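Local structure of inactive glucansucrase (Lactobacillus reuteri, 5JBD) at residues S235-S247 / D747-Q759. The protein is an inactive member of the glucansucrase group, a glycoside hydrolase family 70 protein built round a TIM-type barrel, with a bound calcium ion. Residues are numbered along the deposited sequence; the frame is centred on the assembly and turned at random.
Sequences SPELLVGNDIDNS and DIVMNQMIGFSGQ. With CA (calcium ion), chain C.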
loop_
_atom_site.group_PDB
_atom_site.type_symbol
_atom_site.label_atom_id
_atom_site.label_comp_id
_atom_site.label_asym_id
_atom_site.label_seq_id
_atom_site.Cartn_x
_atom_site.Cartn_y
_atom_site.Cartn_z
ATOM N N SER A 235 -15.252 2.577 -7.611
ATOM C CA SER A 235 -13.968 2.303 -6.950
ATOM C C SER A 235 -13.823 0.795 -6.682
ATOM O O SER A 235 -14.724 0.195 -6.097
ATOM C CB SER A 235 -13.842 3.089 -5.646
ATOM O OG SER A 235 -12.494 3.117 -5.228
ATOM N N PRO A 236 -12.701 0.181 -7.107
ATOM C CA PRO A 236 -12.607 -1.294 -7.094
ATOM C C PRO A 236 -12.337 -1.921 -5.731
ATOM O O PRO A 236 -11.662 -1.327 -4.876
ATOM C CB PRO A 236 -11.427 -1.575 -8.039
ATOM C CG PRO A 236 -10.551 -0.373 -7.896
ATOM C CD PRO A 236 -11.495 0.788 -7.719
ATOM N N GLU A 237 -12.851 -3.133 -5.548
ATOM C CA GLU A 237 -12.597 -3.905 -4.333
ATOM C C GLU A 237 -11.142 -4.375 -4.253
ATOM O O GLU A 237 -10.558 -4.405 -3.156
ATOM C CB GLU A 237 -13.514 -5.131 -4.274
ATOM C CG GLU A 237 -13.399 -5.961 -2.980
ATOM C CD GLU A 237 -13.754 -5.154 -1.755
ATOM O OE1 GLU A 237 -14.902 -4.659 -1.724
ATOM O OE2 GLU A 237 -12.887 -4.966 -0.862
ATOM N N LEU A 238 -10.569 -4.745 -5.399
ATOM C CA LEU A 238 -9.274 -5.455 -5.431
ATOM C C LEU A 238 -8.110 -4.579 -5.890
ATOM O O LEU A 238 -8.225 -3.843 -6.885
ATOM C CB LEU A 238 -9.387 -6.680 -6.339
ATOM C CG LEU A 238 -10.534 -7.649 -6.021
ATOM C CD1 LEU A 238 -10.590 -8.792 -7.027
ATOM C CD2 LEU A 238 -10.431 -8.207 -4.610
ATOM N N LEU A 239 -7.004 -4.654 -5.147
ATOM C CA LEU A 239 -5.731 -4.013 -5.495
ATOM C C LEU A 239 -4.644 -5.065 -5.730
ATOM O O LEU A 239 -4.248 -5.312 -6.877
ATOM C CB LEU A 239 -5.289 -3.050 -4.384
ATOM C CG LEU A 239 -6.193 -1.845 -4.119
ATOM C CD1 LEU A 239 -5.675 -1.059 -2.919
ATOM C CD2 LEU A 239 -6.299 -0.961 -5.365
ATOM N N VAL A 240 -4.199 -5.702 -4.648
ATOM C CA VAL A 240 -3.103 -6.691 -4.694
ATOM C C VAL A 240 -3.113 -7.497 -3.402
ATOM O O VAL A 240 -3.565 -7.005 -2.360
ATOM C CB VAL A 240 -1.730 -6.002 -4.912
ATOM C CG1 VAL A 240 -1.285 -5.225 -3.675
ATOM C CG2 VAL A 240 -0.660 -7.013 -5.326
ATOM N N GLY A 241 -2.619 -8.733 -3.469
ATOM C CA GLY A 241 -2.509 -9.605 -2.293
ATOM C C GLY A 241 -3.781 -10.362 -1.991
ATOM O O GLY A 241 -4.645 -10.475 -2.848
ATOM N N ASN A 242 -3.890 -10.864 -0.762
ATOM C CA ASN A 242 -5.099 -11.518 -0.306
ATOM C C ASN A 242 -6.053 -10.449 0.187
ATOM O O ASN A 242 -5.825 -9.852 1.239
ATOM C CB ASN A 242 -4.812 -12.512 0.823
ATOM C CG ASN A 242 -4.013 -13.716 0.350
ATOM O OD1 ASN A 242 -2.830 -13.601 0.031
ATOM N ND2 ASN A 242 -4.653 -14.882 0.319
ATOM N N ASP A 243 -7.144 -10.249 -0.536
ATOM C CA ASP A 243 -8.088 -9.174 -0.229
ATOM C C ASP A 243 -8.991 -9.579 0.933
ATOM O O ASP A 243 -9.686 -10.597 0.860
ATOM C CB ASP A 243 -8.937 -8.837 -1.454
ATOM C CG ASP A 243 -9.689 -7.514 -1.301
ATOM O OD1 ASP A 243 -9.028 -6.475 -1.358
ATOM O OD2 ASP A 243 -10.920 -7.506 -1.105
ATOM N N ILE A 244 -8.985 -8.788 2.004
ATOM C CA ILE A 244 -9.762 -9.122 3.198
ATOM C C ILE A 244 -11.235 -8.774 2.993
ATOM O O ILE A 244 -11.561 -7.689 2.488
ATOM C CB ILE A 244 -9.204 -8.416 4.444
ATOM C CG1 ILE A 244 -7.728 -8.779 4.668
ATOM C CG2 ILE A 244 -10.041 -8.755 5.676
ATOM C CD1 ILE A 244 -7.443 -10.255 4.904
ATOM N N ASP A 245 -12.128 -9.694 3.374
ATOM C CA ASP A 245 -13.568 -9.449 3.274
ATOM C C ASP A 245 -14.055 -8.552 4.428
ATOM O O ASP A 245 -14.534 -9.031 5.456
ATOM C CB ASP A 245 -14.379 -10.733 3.222
ATOM C CG ASP A 245 -15.870 -10.471 3.090
ATOM O OD1 ASP A 245 -16.264 -9.316 2.778
ATOM O OD2 ASP A 245 -16.663 -11.415 3.273
ATOM N N ASN A 246 -13.973 -7.245 4.201
ATOM C CA ASN A 246 -14.422 -6.252 5.185
ATOM C C ASN A 246 -15.955 -6.061 5.254
ATOM O O ASN A 246 -16.428 -5.211 6.009
ATOM C CB ASN A 246 -13.674 -4.920 4.968
ATOM C CG ASN A 246 -12.224 -4.974 5.471
ATOM O OD1 ASN A 246 -11.983 -5.036 6.685
ATOM N ND2 ASN A 246 -11.263 -4.941 4.563
ATOM N N SER A 247 -16.723 -6.850 4.498
ATOM C CA SER A 247 -18.187 -6.964 4.696
ATOM C C SER A 247 -18.560 -8.053 5.723
ATOM O O SER A 247 -19.709 -8.113 6.160
ATOM C CB SER A 247 -18.886 -7.274 3.382
ATOM O OG SER A 247 -18.681 -8.624 2.987
ATOM N N ASP A 747 -0.441 4.101 10.152
ATOM C CA ASP A 747 -0.969 3.651 8.881
ATOM C C ASP A 747 -1.633 2.303 9.118
ATOM O O ASP A 747 -0.941 1.307 9.326
ATOM C CB ASP A 747 0.196 3.511 7.884
ATOM C CG ASP A 747 -0.215 3.692 6.445
ATOM O OD1 ASP A 747 -1.315 3.237 6.083
ATOM O OD2 ASP A 747 0.588 4.297 5.670
ATOM N N ILE A 748 -2.961 2.273 9.099
ATOM C CA ILE A 748 -3.731 1.041 9.357
ATOM C C ILE A 748 -4.166 0.486 8.009
ATOM O O ILE A 748 -4.628 1.240 7.152
ATOM C CB ILE A 748 -4.909 1.242 10.355
ATOM C CG1 ILE A 748 -5.540 -0.116 10.722
ATOM C CG2 ILE A 748 -5.973 2.219 9.830
ATOM C CD1 ILE A 748 -6.567 -0.035 11.824
ATOM N N VAL A 749 -4.011 -0.832 7.839
ATOM C CA VAL A 749 -4.062 -1.469 6.520
ATOM C C VAL A 749 -5.063 -2.620 6.524
ATOM O O VAL A 749 -4.684 -3.777 6.734
ATOM C CB VAL A 749 -2.672 -1.992 6.106
ATOM C CG1 VAL A 749 -2.693 -2.562 4.683
ATOM C CG2 VAL A 749 -1.644 -0.873 6.220
ATOM N N MET A 750 -6.339 -2.292 6.284
ATOM C CA MET A 750 -7.428 -3.286 6.287
ATOM C C MET A 750 -7.664 -3.977 4.947
ATOM O O MET A 750 -8.414 -4.951 4.901
ATOM C CB MET A 750 -8.745 -2.661 6.776
ATOM C CG MET A 750 -8.755 -2.330 8.264
ATOM S SD MET A 750 -10.245 -1.482 8.861
ATOM C CE MET A 750 -9.833 0.229 8.452
ATOM N N ASN A 751 -7.035 -3.522 3.863
ATOM C CA ASN A 751 -7.424 -4.029 2.554
ATOM C C ASN A 751 -6.914 -5.434 2.279
ATOM O O ASN A 751 -7.675 -6.253 1.764
ATOM C CB ASN A 751 -6.986 -3.135 1.415
ATOM C CG ASN A 751 -7.427 -3.677 0.062
ATOM O OD1 ASN A 751 -8.631 -3.739 -0.251
ATOM N ND2 ASN A 751 -6.459 -4.102 -0.740
ATOM N N GLN A 752 -5.628 -5.668 2.551
ATOM C CA GLN A 752 -4.984 -6.941 2.202
ATOM C C GLN A 752 -3.915 -7.395 3.190
ATOM O O GLN A 752 -3.336 -6.584 3.906
ATOM C CB GLN A 752 -4.339 -6.881 0.807
ATOM C CG GLN A 752 -2.954 -6.224 0.743
ATOM C CD GLN A 752 -2.983 -4.700 0.857
ATOM O OE1 GLN A 752 -3.882 -4.049 0.343
ATOM N NE2 GLN A 752 -1.981 -4.133 1.518
ATOM N N MET A 753 -3.674 -8.706 3.178
ATOM C CA MET A 753 -2.478 -9.312 3.762
ATOM C C MET A 753 -1.742 -10.052 2.650
ATOM O O MET A 753 -2.353 -10.459 1.652
ATOM C CB MET A 753 -2.867 -10.245 4.912
ATOM C CG MET A 753 -3.576 -9.523 6.059
ATOM S SD MET A 753 -3.832 -10.536 7.536
ATOM C CE MET A 753 -2.156 -10.717 8.113
ATOM N N ILE A 754 -0.423 -10.176 2.788
ATOM C CA ILE A 754 0.411 -10.829 1.777
ATOM C C ILE A 754 1.519 -11.610 2.482
ATOM O O ILE A 754 2.158 -11.095 3.400
ATOM C CB ILE A 754 1.052 -9.830 0.773
ATOM C CG1 ILE A 754 -0.002 -8.855 0.227
ATOM C CG2 ILE A 754 1.688 -10.574 -0.408
ATOM C CD1 ILE A 754 0.487 -7.800 -0.759
ATOM N N GLY A 755 1.737 -12.834 2.013
ATOM C CA GLY A 755 2.847 -13.676 2.458
ATOM C C GLY A 755 2.438 -14.801 3.391
ATOM O O GLY A 755 3.268 -15.272 4.161
ATOM N N PHE A 756 1.170 -15.227 3.340
ATOM C CA PHE A 756 0.707 -16.374 4.131
ATOM C C PHE A 756 1.515 -17.612 3.745
ATOM O O PHE A 756 1.807 -17.817 2.567
ATOM C CB PHE A 756 -0.785 -16.664 3.909
ATOM C CG PHE A 756 -1.719 -15.614 4.462
ATOM C CD1 PHE A 756 -1.709 -15.285 5.816
ATOM C CD2 PHE A 756 -2.651 -14.988 3.634
ATOM C CE1 PHE A 756 -2.587 -14.333 6.326
ATOM C CE2 PHE A 756 -3.531 -14.035 4.140
ATOM C CZ PHE A 756 -3.502 -13.708 5.488
ATOM N N SER A 757 1.888 -18.421 4.739
ATOM C CA SER A 757 2.664 -19.653 4.497
ATOM C C SER A 757 1.797 -20.905 4.295
ATOM O O SER A 757 2.298 -21.929 3.832
ATOM C CB SER A 757 3.647 -19.882 5.649
ATOM O OG SER A 757 2.913 -20.144 6.835
ATOM N N GLY A 758 0.513 -20.827 4.634
ATOM C CA GLY A 758 -0.401 -21.969 4.536
ATOM C C GLY A 758 -1.270 -21.959 3.287
ATOM O O GLY A 758 -1.991 -20.989 3.037
ATOM N N GLN A 759 -1.204 -23.044 2.513
ATOM C CA GLN A 759 -2.057 -23.228 1.342
ATOM C C GLN A 759 -3.405 -23.827 1.718
ATOM O O GLN A 759 -3.529 -24.582 2.703
ATOM C CB GLN A 759 -1.407 -24.124 0.294
ATOM C CG GLN A 759 -0.352 -23.424 -0.533
ATOM C CD GLN A 759 0.350 -24.359 -1.501
ATOM O OE1 GLN A 759 1.181 -25.174 -1.096
ATOM N NE2 GLN A 759 0.010 -24.258 -2.782
HETATM CA CA CA C . -10.592 -4.714 -0.858
HETATM O O HOH W 1 -6.828 -6.342 -2.956
HETATM O O HOH W 2 -0.247 -14.649 0.714
HETATM O O HOH W 3 -10.451 -5.428 1.439
#
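Asp243 and Asn751 meet at a calcium ion that ties 235-247 to 747-759, 500 residues further along the chain. The bond to CB of Asn751 leads away from 235-247, but chi1 of -179° sets CG opposite the backbone N and the amide returns to the metal. Asn751 CG lies 3.5 Å from Asp243 OD1. Asn751 OD1 binds calcium at 2.3 Å and sits 3.0 Å from Asp243 OD1, two oxygens drawn close by the shared metal. Asn751 ND2 packs on Leu239 CD1 and donates to a water near Asp243 OD1; its near-straight bond to Gln752 OE1, 2.8 Å from Asn751 ND2, agrees with OD1 facing the metal. Asp243 chelates through both carboxylate oxygens, Glu237, whose carboxylate also meets Asn220, gives backbone O and OE2, and Asn287 O and a second water, bonded to Ile244 O and Asn751 O, complete the shell. Asn242 N reaches Met753 O at 2.9 Å in an antiparallel hydrogen-bonded pair, extended by Ile244 N to Asn751 O. Asn246 ND2 donates to Met750 O from above the carbonyl plane, while its OD1 bonds Asn255. On the sheet face opposite Asp243 and Gln752, the Asn242 amide, also bonded to Gln841, stands nearly perpendicular to the Phe756 ring at its edge, Asn242 CG to Phe756 CD2 3.8 Å. This is a calcium site at the edge of a six-stranded antiparallel sheet, where chain leaving barrel strand 743-748 joins it.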